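Local atomic coordinates of FLAP endonuclease-1 protein (Methanocaldococcus jannaschii, PDB entry 1A76), a protein that cleaves 5' flaps in DNA as a structure-specific nuclease that uses magnesium, during replication and repair. Residues Gln156-Ala161 / Leu177-Pro182; Thr74-Phe79 / Tyr274-Lys279. All coordinates share one frame; numbering follows the deposited sequence.

Interaction 1 (Gln156-Ala161 / Leu177-Pro182); sequences QASYMA and LLYGAP
Ser158 reaches from helix 153-162 into the loop 177-182, its CB and OG touching both the methylene of Tyr179 and the methyl of Ala181. OG sits 3.5 Å from Tyr179 CB. The backbones come close here too, with 4.4 Å between Ser158 CA and Ala181 CA. The hydroxyl stands anti to its own carbonyl carbon (chi1 -57°), which lets OG lie back along the helix. There it is hydrogen-bonded to the carbonyl of Glu154, one turn earlier, and also to that of Ala176, just ahead of the loop; its single proton must be shared between these two oxygens or alternate between them. One turn further on, Ala161 meets Pro182: the methyl CB packs against the ring at CD, 3.8 Å away, and the neighbouring ring carbon CG lies 3.9 Å from Ala161 O. An alanine in place of this proline would lack CG and CD, and would probably leave the Ala161 methyl facing a gap and the turn freer to move. The Tyr179 ring leads off from the contact, past Glu152 and Glu154, ligands of the first magnesium site in the I-domain, and the side chain lies about 7 Å, at the nearest atoms, from a bound manganese ion. Small groups thus let the helix that carries Glu154 and the loop approach closely. No hydrogen bond joins the two segments directly, so their direct cohesion rests on van der Waals contact, and the one buried hydroxyl between them is satisfied by main-chain carbonyls at their margins.

Interaction 2 (Thr74-Phe79 / Tyr274-Lys279); sequences TPIWVF and YSLSLK
Ile76 points its CD1 methyl out of the strand and at the backbone of 274-279, where it comes 3.1 Å from Ser275 O. That is shorter than a normal contact of a methyl with a carbonyl oxygen, and the exact placing of CD1 is doubtful: CG1 extends anti to the backbone N (chi1 176°), but the outer torsion, chi2 142°, stops well short of a staggered position. The same methyl is flanked by Leu276 CG at 4.2 Å and, more loosely, by Tyr274 CD1 at 4.5 Å, the tyrosine ring being turned obliquely to it. At the other end of the contact Thr74 and Leu278 cross at a slant, Thr74 CG2 meeting Leu278 CD2 at 4.0 Å.

The strand 74-79 runs parallel between strands 23-27 and 146-148 in the mixed sheet of the nuclease core, a PIN-like fold, and 274-279 is an irregular segment that packs over the first half of the strand, near the surface. Its path is shaped partly by an ST turn, in which Ser277 N donates to Ser275 OG over 3.3 Å at an N-H...O angle of 162°. The link between the two backbones is made by a water, which donates to Leu276 O at 2.6 Å and to Pro75 O at a longer 3.3 Å. The water sits between the Ile76 and Thr74 contacts, giving two main-chain carbonyls a shared partner. The hydroxyl of Tyr274 is hydrogen-bonded to Asp165. Leu276 and Leu278 lean in turn on Lys23 of the neighbouring strand and on Pro145.

In the fold
From the N terminus, after strands 12-13 and 23-27, the chain forms strand 74-79, which lies next to the edge strand 146-148 and is the opening side of interaction 2. It then builds helix 153-162, whose residues 156-161 meet 177-182 only some fifteen residues later, so interaction 1 closes a short loop around strand 168-170, just before strand 183-186. Only at 274-279, almost two hundred residues after the strand, is interaction 2 completed; its long loop encloses interaction 1, and the two do not cross. They nevertheless touch, through Gln156 and Met160 on the helix, which pack on Val78, Ile76 and Tyr274. Helix 153-162 is therefore common ground, tied to the I-domain loop, the N-domain strand and the late segment.

Interaction 1 (Gln156-Ala161 / Leu177-Pro182)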
ATOM      1  N   GLN A 156       3.427  -6.303   5.869  1.00 11.99           N
ATOM      2  CA  GLN A 156       2.438  -7.209   6.445  1.00 11.61           C
ATOM      3  C   GLN A 156       1.748  -7.996   5.337  1.00  9.29           C
ATOM      4  O   GLN A 156       1.528  -9.200   5.459  1.00 10.67           O
ATOM      5  CB  GLN A 156       1.390  -6.428   7.248  1.00 14.12           C
ATOM      6  CG  GLN A 156       0.229  -7.284   7.738  1.00 14.46           C
ATOM      7  CD  GLN A 156       0.642  -8.305   8.793  1.00 14.25           C
ATOM      8  OE1 GLN A 156       1.590  -8.086   9.551  1.00 17.14           O
ATOM      9  NE2 GLN A 156      -0.075  -9.422   8.846  1.00 14.04           N
ATOM     10  N   ALA A 157       1.416  -7.314   4.248  1.00  9.37           N
ATOM     11  CA  ALA A 157       0.741  -7.960   3.119  1.00  8.96           C
ATOM     12  C   ALA A 157       1.646  -9.003   2.480  1.00 13.37           C
ATOM     13  O   ALA A 157       1.187 -10.085   2.081  1.00 13.03           O
ATOM     14  CB  ALA A 157       0.329  -6.913   2.083  1.00  7.02           C
ATOM     15  N   SER A 158       2.932  -8.676   2.370  1.00 10.27           N
ATOM     16  CA  SER A 158       3.874  -9.610   1.774  1.00 12.53           C
ATOM     17  C   SER A 158       3.954 -10.877   2.622  1.00 12.39           C
ATOM     18  O   SER A 158       3.917 -11.995   2.091  1.00 10.68           O
ATOM     19  CB  SER A 158       5.259  -8.965   1.645  1.00 10.33           C
ATOM     20  OG  SER A 158       5.182  -7.768   0.883  1.00 12.17           O
ATOM     21  N   TYR A 159       4.055 -10.700   3.939  1.00 14.21           N
ATOM     22  CA  TYR A 159       4.126 -11.835   4.869  1.00 13.92           C
ATOM     23  C   TYR A 159       2.906 -12.752   4.725  1.00 14.63           C
ATOM     24  O   TYR A 159       3.028 -13.985   4.733  1.00 16.42           O
ATOM     25  CB  TYR A 159       4.219 -11.318   6.313  1.00 12.86           C
ATOM     26  CG  TYR A 159       3.992 -12.359   7.390  1.00 17.51           C
ATOM     27  CD1 TYR A 159       4.937 -13.360   7.627  1.00 16.44           C
ATOM     28  CD2 TYR A 159       2.865 -12.304   8.222  1.00 19.62           C
ATOM     29  CE1 TYR A 159       4.773 -14.282   8.674  1.00 17.89           C
ATOM     30  CE2 TYR A 159       2.691 -13.222   9.275  1.00 17.46           C
ATOM     31  CZ  TYR A 159       3.653 -14.202   9.490  1.00 19.83           C
ATOM     32  OH  TYR A 159       3.510 -15.109  10.516  1.00 17.59           O
ATOM     33  N   MET A 160       1.727 -12.153   4.600  1.00 12.63           N
ATOM     34  CA  MET A 160       0.497 -12.938   4.456  1.00 13.20           C
ATOM     35  C   MET A 160       0.516 -13.737   3.151  1.00 11.12           C
ATOM     36  O   MET A 160       0.011 -14.867   3.070  1.00  9.43           O
ATOM     37  CB  MET A 160      -0.720 -12.013   4.487  1.00 11.56           C
ATOM     38  CG  MET A 160      -0.926 -11.317   5.844  1.00 12.80           C
ATOM     39  SD  MET A 160      -1.880  -9.775   5.797  1.00 12.39           S
ATOM     40  CE  MET A 160      -3.536 -10.389   5.561  1.00 10.88           C
ATOM     41  N   ALA A 161       1.102 -13.143   2.121  1.00 11.18           N
ATOM     42  CA  ALA A 161       1.181 -13.811   0.827  1.00 11.54           C
ATOM     43  C   ALA A 161       2.223 -14.916   0.906  1.00 14.21           C
ATOM     44  O   ALA A 161       2.011 -16.017   0.406  1.00 14.47           O
ATOM     45  CB  ALA A 161       1.545 -12.807  -0.263  1.00  9.24           C
ATOM     46  N   LEU A 177       7.825  -6.996  -3.512  1.00  8.94           N
ATOM     47  CA  LEU A 177       8.747  -8.029  -3.954  1.00  8.81           C
ATOM     48  C   LEU A 177       9.969  -8.050  -3.034  1.00  9.19           C
ATOM     49  O   LEU A 177      10.505  -9.110  -2.718  1.00  8.14           O
ATOM     50  CB  LEU A 177       9.186  -7.748  -5.399  1.00  8.70           C
ATOM     51  CG  LEU A 177       8.088  -7.830  -6.472  1.00  9.88           C
ATOM     52  CD1 LEU A 177       8.636  -7.374  -7.814  1.00  9.99           C
ATOM     53  CD2 LEU A 177       7.560  -9.274  -6.575  1.00  9.22           C
ATOM     54  N   LEU A 178      10.392  -6.866  -2.600  1.00 10.56           N
ATOM     55  CA  LEU A 178      11.554  -6.733  -1.717  1.00 10.96           C
ATOM     56  C   LEU A 178      11.345  -7.386  -0.351  1.00 11.51           C
ATOM     57  O   LEU A 178      12.319  -7.758   0.323  1.00  8.76           O
ATOM     58  CB  LEU A 178      11.910  -5.254  -1.547  1.00  9.53           C
ATOM     59  CG  LEU A 178      12.390  -4.577  -2.833  1.00 10.86           C
ATOM     60  CD1 LEU A 178      12.718  -3.123  -2.561  1.00  5.34           C
ATOM     61  CD2 LEU A 178      13.614  -5.306  -3.360  1.00  6.99           C
ATOM     62  N   TYR A 179      10.082  -7.532   0.054  1.00 11.59           N
ATOM     63  CA  TYR A 179       9.769  -8.167   1.335  1.00 13.40           C
ATOM     64  C   TYR A 179       9.522  -9.655   1.141  1.00 11.38           C
ATOM     65  O   TYR A 179       9.077 -10.350   2.052  1.00 14.29           O
ATOM     66  CB  TYR A 179       8.532  -7.538   1.984  1.00 14.51           C
ATOM     67  CG  TYR A 179       8.746  -6.123   2.449  1.00 14.30           C
ATOM     68  CD1 TYR A 179       8.503  -5.057   1.593  1.00 15.56           C
ATOM     69  CD2 TYR A 179       9.182  -5.849   3.749  1.00 12.70           C
ATOM     70  CE1 TYR A 179       8.688  -3.757   2.002  1.00 15.70           C
ATOM     71  CE2 TYR A 179       9.370  -4.531   4.174  1.00 11.22           C
ATOM     72  CZ  TYR A 179       9.122  -3.493   3.287  1.00 15.08           C
ATOM     73  OH  TYR A 179       9.337  -2.182   3.650  1.00 16.91           O
ATOM     74  N   GLY A 180       9.822 -10.151  -0.047  1.00 11.66           N
ATOM     75  CA  GLY A 180       9.625 -11.563  -0.293  1.00  9.84           C
ATOM     76  C   GLY A 180       8.234 -11.950  -0.768  1.00 11.24           C
ATOM     77  O   GLY A 180       7.905 -13.136  -0.779  1.00 10.36           O
ATOM     78  N   ALA A 181       7.403 -10.974  -1.133  1.00 10.15           N
ATOM     79  CA  ALA A 181       6.065 -11.305  -1.630  1.00 10.37           C
ATOM     80  C   ALA A 181       6.239 -12.189  -2.870  1.00 11.25           C
ATOM     81  O   ALA A 181       6.898 -11.793  -3.833  1.00 10.33           O
ATOM     82  CB  ALA A 181       5.314 -10.051  -2.003  1.00  4.84           C
ATOM     83  N   PRO A 182       5.625 -13.381  -2.877  1.00 12.22           N
ATOM     84  CA  PRO A 182       5.780 -14.256  -4.047  1.00 11.60           C
ATOM     85  C   PRO A 182       5.122 -13.686  -5.296  1.00 12.51           C
ATOM     86  O   PRO A 182       5.597 -13.888  -6.409  1.00 13.03           O
ATOM     87  CB  PRO A 182       5.139 -15.579  -3.609  1.00 12.21           C
ATOM     88  CG  PRO A 182       4.869 -15.436  -2.145  1.00 12.14           C
ATOM     89  CD  PRO A 182       4.744 -13.981  -1.861  1.00  8.60           C
TER

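Interaction 2 (Thr74-Phe79 / Tyr274-Lys279)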
ATOM      1  N   THR A  74     -11.404 -12.385  -3.341  1.00 15.96           N
ATOM      2  CA  THR A  74     -11.641 -12.058  -1.938  1.00 17.15           C
ATOM      3  C   THR A  74     -10.474 -11.256  -1.378  1.00 15.72           C
ATOM      4  O   THR A  74      -9.370 -11.783  -1.201  1.00 15.15           O
ATOM      5  CB  THR A  74     -11.827 -13.337  -1.110  1.00 17.71           C
ATOM      6  OG1 THR A  74     -13.018 -14.000  -1.538  1.00 23.13           O
ATOM      7  CG2 THR A  74     -11.938 -13.013   0.362  1.00 22.25           C
ATOM      8  N   PRO A  75     -10.701  -9.962  -1.103  1.00 13.92           N
ATOM      9  CA  PRO A  75      -9.628  -9.133  -0.569  1.00 14.06           C
ATOM     10  C   PRO A  75      -9.643  -8.935   0.944  1.00 15.81           C
ATOM     11  O   PRO A  75     -10.684  -9.033   1.614  1.00 15.63           O
ATOM     12  CB  PRO A  75      -9.840  -7.811  -1.295  1.00 16.09           C
ATOM     13  CG  PRO A  75     -11.375  -7.724  -1.412  1.00 17.20           C
ATOM     14  CD  PRO A  75     -11.917  -9.156  -1.328  1.00 11.83           C
ATOM     15  N   ILE A  76      -8.458  -8.676   1.473  1.00 13.22           N
ATOM     16  CA  ILE A  76      -8.303  -8.370   2.877  1.00 14.39           C
ATOM     17  C   ILE A  76      -7.461  -7.101   2.805  1.00 16.04           C
ATOM     18  O   ILE A  76      -6.412  -7.077   2.155  1.00 14.95           O
ATOM     19  CB  ILE A  76      -7.570  -9.494   3.661  1.00 14.43           C
ATOM     20  CG1 ILE A  76      -7.355  -9.036   5.105  1.00 10.93           C
ATOM     21  CG2 ILE A  76      -6.250  -9.854   2.981  1.00 15.65           C
ATOM     22  CD1 ILE A  76      -7.527 -10.129   6.142  1.00 13.95           C
ATOM     23  N   TRP A  77      -7.944  -6.038   3.441  1.00 14.70           N
ATOM     24  CA  TRP A  77      -7.253  -4.762   3.424  1.00 12.27           C
ATOM     25  C   TRP A  77      -6.183  -4.676   4.509  1.00 12.07           C
ATOM     26  O   TRP A  77      -6.410  -5.043   5.664  1.00 12.79           O
ATOM     27  CB  TRP A  77      -8.270  -3.624   3.587  1.00 11.34           C
ATOM     28  CG  TRP A  77      -9.055  -3.369   2.341  1.00 10.60           C
ATOM     29  CD1 TRP A  77     -10.030  -4.168   1.802  1.00  9.07           C
ATOM     30  CD2 TRP A  77      -8.915  -2.254   1.453  1.00  8.52           C
ATOM     31  NE1 TRP A  77     -10.498  -3.615   0.638  1.00 10.46           N
ATOM     32  CE2 TRP A  77      -9.835  -2.441   0.399  1.00  8.62           C
ATOM     33  CE3 TRP A  77      -8.099  -1.111   1.446  1.00  4.77           C
ATOM     34  CZ2 TRP A  77      -9.965  -1.526  -0.657  1.00  9.26           C
ATOM     35  CZ3 TRP A  77      -8.224  -0.206   0.399  1.00  7.38           C
ATOM     36  CH2 TRP A  77      -9.154  -0.417  -0.639  1.00  8.91           C
ATOM     37  N   VAL A  78      -5.011  -4.192   4.128  1.00 12.27           N
ATOM     38  CA  VAL A  78      -3.912  -4.058   5.068  1.00 11.26           C
ATOM     39  C   VAL A  78      -3.502  -2.603   5.219  1.00 13.65           C
ATOM     40  O   VAL A  78      -3.099  -1.941   4.253  1.00  9.82           O
ATOM     41  CB  VAL A  78      -2.692  -4.884   4.623  1.00 12.66           C
ATOM     42  CG1 VAL A  78      -1.673  -4.929   5.732  1.00 10.54           C
ATOM     43  CG2 VAL A  78      -3.116  -6.287   4.268  1.00 11.59           C
ATOM     44  N   PHE A  79      -3.600  -2.107   6.449  1.00 12.63           N
ATOM     45  CA  PHE A  79      -3.250  -0.731   6.726  1.00 14.07           C
ATOM     46  C   PHE A  79      -1.928  -0.629   7.471  1.00 12.54           C
ATOM     47  O   PHE A  79      -1.438  -1.617   8.014  1.00 12.10           O
ATOM     48  CB  PHE A  79      -4.394  -0.069   7.487  1.00 12.81           C
ATOM     49  CG  PHE A  79      -5.645   0.082   6.661  1.00 13.98           C
ATOM     50  CD1 PHE A  79      -5.815   1.188   5.822  1.00 13.62           C
ATOM     51  CD2 PHE A  79      -6.642  -0.894   6.697  1.00 17.60           C
ATOM     52  CE1 PHE A  79      -6.958   1.322   5.030  1.00 17.24           C
ATOM     53  CE2 PHE A  79      -7.790  -0.774   5.913  1.00 19.88           C
ATOM     54  CZ  PHE A  79      -7.950   0.333   5.076  1.00 19.66           C
ATOM     55  N   TYR A 274      -5.313 -11.724  12.561  1.00 23.65           N
ATOM     56  CA  TYR A 274      -6.239 -11.195  11.568  1.00 21.98           C
ATOM     57  C   TYR A 274      -7.120 -12.335  11.098  1.00 20.84           C
ATOM     58  O   TYR A 274      -6.882 -13.491  11.439  1.00 19.16           O
ATOM     59  CB  TYR A 274      -5.475 -10.589  10.378  1.00 18.35           C
ATOM     60  CG  TYR A 274      -4.527 -11.552   9.694  1.00 17.35           C
ATOM     61  CD1 TYR A 274      -5.011 -12.591   8.896  1.00 19.54           C
ATOM     62  CD2 TYR A 274      -3.149 -11.435   9.854  1.00 17.73           C
ATOM     63  CE1 TYR A 274      -4.148 -13.486   8.279  1.00 19.26           C
ATOM     64  CE2 TYR A 274      -2.278 -12.324   9.239  1.00 14.28           C
ATOM     65  CZ  TYR A 274      -2.779 -13.345   8.456  1.00 20.73           C
ATOM     66  OH  TYR A 274      -1.915 -14.219   7.843  1.00 20.88           O
ATOM     67  N   SER A 275      -8.143 -12.009  10.321  1.00 23.37           N
ATOM     68  CA  SER A 275      -9.054 -13.009   9.788  1.00 22.80           C
ATOM     69  C   SER A 275      -9.423 -12.629   8.368  1.00 20.98           C
ATOM     70  O   SER A 275      -9.565 -11.455   8.046  1.00 21.83           O
ATOM     71  CB  SER A 275     -10.324 -13.100  10.641  1.00 24.61           C
ATOM     72  OG  SER A 275     -11.165 -14.133  10.172  1.00 24.79           O
ATOM     73  N   LEU A 276      -9.570 -13.635   7.519  1.00 21.60           N
ATOM     74  CA  LEU A 276      -9.918 -13.427   6.126  1.00 20.85           C
ATOM     75  C   LEU A 276     -11.428 -13.584   5.939  1.00 20.58           C
ATOM     76  O   LEU A 276     -11.948 -13.426   4.835  1.00 19.05           O
ATOM     77  CB  LEU A 276      -9.171 -14.446   5.264  1.00 22.51           C
ATOM     78  CG  LEU A 276      -7.664 -14.225   5.085  1.00 27.61           C
ATOM     79  CD1 LEU A 276      -6.955 -14.418   6.414  1.00 27.95           C
ATOM     80  CD2 LEU A 276      -7.124 -15.195   4.045  1.00 27.43           C
ATOM     81  N   SER A 277     -12.121 -13.879   7.036  1.00 20.81           N
ATOM     82  CA  SER A 277     -13.561 -14.076   7.023  1.00 19.77           C
ATOM     83  C   SER A 277     -14.325 -12.814   6.650  1.00 19.57           C
ATOM     84  O   SER A 277     -13.988 -11.719   7.093  1.00 19.39           O
ATOM     85  CB  SER A 277     -14.040 -14.553   8.401  1.00 20.73           C
ATOM     86  OG  SER A 277     -13.688 -15.904   8.634  1.00 25.26           O
ATOM     87  N   LEU A 278     -15.357 -12.985   5.827  1.00 20.72           N
ATOM     88  CA  LEU A 278     -16.215 -11.886   5.410  1.00 18.94           C
ATOM     89  C   LEU A 278     -17.491 -11.946   6.247  1.00 18.36           C
ATOM     90  O   LEU A 278     -17.915 -13.023   6.666  1.00 17.04           O
ATOM     91  CB  LEU A 278     -16.575 -12.017   3.927  1.00 17.32           C
ATOM     92  CG  LEU A 278     -15.414 -12.336   2.978  1.00 20.19           C
ATOM     93  CD1 LEU A 278     -15.944 -12.513   1.578  1.00 18.66           C
ATOM     94  CD2 LEU A 278     -14.379 -11.211   3.023  1.00 18.60           C
ATOM     95  N   LYS A 279     -18.100 -10.795   6.484  1.00 17.03           N
ATOM     96  CA  LYS A 279     -19.329 -10.714   7.264  1.00 17.53           C
ATOM     97  C   LYS A 279     -20.388 -10.013   6.425  1.00 16.19           C
ATOM     98  O   LYS A 279     -20.055  -9.279   5.498  1.00 15.84           O
ATOM     99  CB  LYS A 279     -19.091  -9.909   8.546  1.00 20.64           C
ATOM    100  CG  LYS A 279     -17.860 -10.322   9.324  1.00 21.77           C
ATOM    101  CD  LYS A 279     -17.806  -9.632  10.685  1.00 23.51           C
ATOM    102  CE  LYS A 279     -17.853 -10.643  11.831  1.00 27.36           C
ATOM    103  NZ  LYS A 279     -16.506 -11.188  12.206  1.00 27.26           N
TER
HETATM  104  O   HOH W   1     -10.617 -11.851   3.321  1.00 23.97           O